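Local coordinates for protein disulfide isomerase (Salmonella enterica subsp. enterica serovar Typhimurium, PDB 3L9U) that probably forms disulfide bonds in other proteins by passing on its own redox-active disulfide, probably as the oxidase partner of a membrane protein that reoxidises it, at residues S4-G9 with A191-E196. Sequence-based numbering, arbitrary orientation.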
loop_
_atom_site.group_PDB
_atom_site.type_symbol
_atom_site.label_atom_id
_atom_site.label_comp_id
_atom_site.label_asym_id
_atom_site.label_seq_id
_atom_site.Cartn_x
_atom_site.Cartn_y
_atom_site.Cartn_z
ATOM N N SER A 4 21.474 -12.160 13.428
ATOM C CA SER A 4 21.071 -11.591 12.145
ATOM C C SER A 4 21.095 -12.719 11.113
ATOM O O SER A 4 22.109 -13.398 10.925
ATOM C CB SER A 4 21.959 -10.417 11.729
ATOM O OG SER A 4 21.387 -9.172 12.149
ATOM N N ALA A 5 19.959 -12.928 10.467
ATOM C CA ALA A 5 19.748 -14.122 9.669
ATOM C C ALA A 5 19.660 -13.856 8.174
ATOM O O ALA A 5 19.708 -14.789 7.373
ATOM C CB ALA A 5 18.489 -14.837 10.144
ATOM N N PHE A 6 19.530 -12.590 7.792
ATOM C CA PHE A 6 19.235 -12.269 6.395
ATOM C C PHE A 6 20.362 -11.527 5.692
ATOM O O PHE A 6 21.227 -10.927 6.335
ATOM C CB PHE A 6 17.902 -11.537 6.295
ATOM C CG PHE A 6 16.756 -12.354 6.801
ATOM C CD1 PHE A 6 16.113 -13.251 5.963
ATOM C CD2 PHE A 6 16.353 -12.268 8.125
ATOM C CE1 PHE A 6 15.069 -14.028 6.425
ATOM C CE2 PHE A 6 15.311 -13.045 8.596
ATOM C CZ PHE A 6 14.666 -13.927 7.743
ATOM N N THR A 7 20.337 -11.588 4.368
ATOM C CA THR A 7 21.500 -11.273 3.553
ATOM C C THR A 7 21.288 -10.085 2.616
ATOM O O THR A 7 20.427 -10.101 1.740
ATOM C CB THR A 7 21.919 -12.518 2.721
ATOM O OG1 THR A 7 22.127 -13.630 3.604
ATOM C CG2 THR A 7 23.189 -12.247 1.951
ATOM N N GLU A 8 22.094 -9.052 2.813
ATOM C CA GLU A 8 22.107 -7.909 1.919
ATOM C C GLU A 8 22.378 -8.352 0.477
ATOM O O GLU A 8 23.313 -9.110 0.219
ATOM C CB GLU A 8 23.187 -6.933 2.376
ATOM C CG GLU A 8 23.331 -5.740 1.492
ATOM C CD GLU A 8 24.457 -4.826 1.928
ATOM O OE1 GLU A 8 25.385 -5.276 2.636
ATOM O OE2 GLU A 8 24.403 -3.651 1.549
ATOM N N GLY A 9 21.553 -7.883 -0.456
ATOM C CA GLY A 9 21.723 -8.201 -1.863
ATOM C C GLY A 9 20.901 -9.399 -2.302
ATOM O O GLY A 9 20.726 -9.648 -3.495
ATOM N N ALA A 191 8.375 -12.016 8.234
ATOM C CA ALA A 191 8.146 -11.287 9.475
ATOM C C ALA A 191 9.451 -11.094 10.246
ATOM O O ALA A 191 9.721 -10.004 10.765
ATOM C CB ALA A 191 7.097 -11.990 10.341
ATOM N N GLU A 192 10.270 -12.141 10.320
ATOM C CA GLU A 192 11.564 -12.013 10.994
ATOM C C GLU A 192 12.519 -11.092 10.236
ATOM O O GLU A 192 13.299 -10.361 10.843
ATOM C CB GLU A 192 12.190 -13.387 11.236
ATOM C CG GLU A 192 11.456 -14.173 12.292
ATOM C CD GLU A 192 11.354 -13.425 13.612
ATOM O OE1 GLU A 192 12.367 -12.822 14.041
ATOM O OE2 GLU A 192 10.257 -13.445 14.220
ATOM N N LEU A 193 12.449 -11.121 8.909
ATOM C CA LEU A 193 13.231 -10.202 8.086
ATOM C C LEU A 193 12.864 -8.755 8.416
ATOM O O LEU A 193 13.738 -7.907 8.641
ATOM C CB LEU A 193 13.003 -10.496 6.603
ATOM C CG LEU A 193 13.602 -9.509 5.601
ATOM C CD1 LEU A 193 15.114 -9.319 5.816
ATOM C CD2 LEU A 193 13.291 -9.964 4.182
ATOM N N VAL A 194 11.568 -8.469 8.441
ATOM C CA VAL A 194 11.111 -7.133 8.826
ATOM C C VAL A 194 11.603 -6.743 10.228
ATOM O O VAL A 194 12.072 -5.623 10.427
ATOM C CB VAL A 194 9.569 -7.003 8.734
ATOM C CG1 VAL A 194 9.083 -5.689 9.371
ATOM C CG2 VAL A 194 9.124 -7.129 7.262
ATOM N N ARG A 195 11.505 -7.658 11.195
ATOM C CA ARG A 195 11.936 -7.348 12.561
ATOM C C ARG A 195 13.434 -7.068 12.620
ATOM O O ARG A 195 13.882 -6.162 13.323
ATOM C CB ARG A 195 11.568 -8.478 13.522
ATOM C CG ARG A 195 10.080 -8.780 13.566
ATOM C CD ARG A 195 9.767 -9.924 14.516
ATOM N NE ARG A 195 9.944 -9.515 15.900
ATOM C CZ ARG A 195 9.016 -8.901 16.627
ATOM N NH1 ARG A 195 7.825 -8.625 16.105
ATOM N NH2 ARG A 195 9.281 -8.564 17.881
ATOM N N GLU A 196 14.207 -7.845 11.875
ATOM C CA GLU A 196 15.652 -7.646 11.802
ATOM C C GLU A 196 15.991 -6.277 11.207
ATOM O O GLU A 196 16.854 -5.551 11.718
ATOM C CB GLU A 196 16.270 -8.763 10.956
ATOM C CG GLU A 196 17.780 -8.702 10.797
ATOM C CD GLU A 196 18.353 -10.035 10.344
ATOM O OE1 GLU A 196 18.125 -11.048 11.044
ATOM O OE2 GLU A 196 19.029 -10.077 9.291
#
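Phe6 lies against one face of helix 187-198, while Glu196, one turn beyond Leu193 on that helix, takes hold of the N-terminal segment by its backbone. Followed from CB outward, the Phe6 side chain meets both. Its CB is 3.6 Å from Leu193 CD1 and is also close to Glu196 OE2. At the base of the ring, Phe6 CG lies 3.6 Å from Leu193 CD1, whereas CD2 faces the Glu196 carboxylate, whose CD lies at the ring edge, in its plane. Farther out, Phe6 CE2 comes within 3.5 Å of Leu193 N and passes near Glu192 CB. Leu193 CB stands over the ring centre, only 6° off the normal, the geometry of a CH-pi contact.

The chi1 of Glu196 (-179°) sends its extended chain out from the helix to accept two hydrogen bonds from successive amides: Ala5 N to OE1 at 2.7 Å, nearly straight at 165°, and Phe6 N to OE2 at 3.0 Å. Both arrive on the syn side, slightly out of the carboxylate plane. Two bonds to different oxygens restrain rotation of the carboxylate. Ser4 OG packs beside Glu196 CD at 3.6 Å.

This surface contact joins the loop before strand 12-14 to the C-terminal helix of the thioredoxin fold. That helix turns Leu193 and Val194 onto Ile179 of strand 177-179, and Ala191 and Val194 onto helix 45-52.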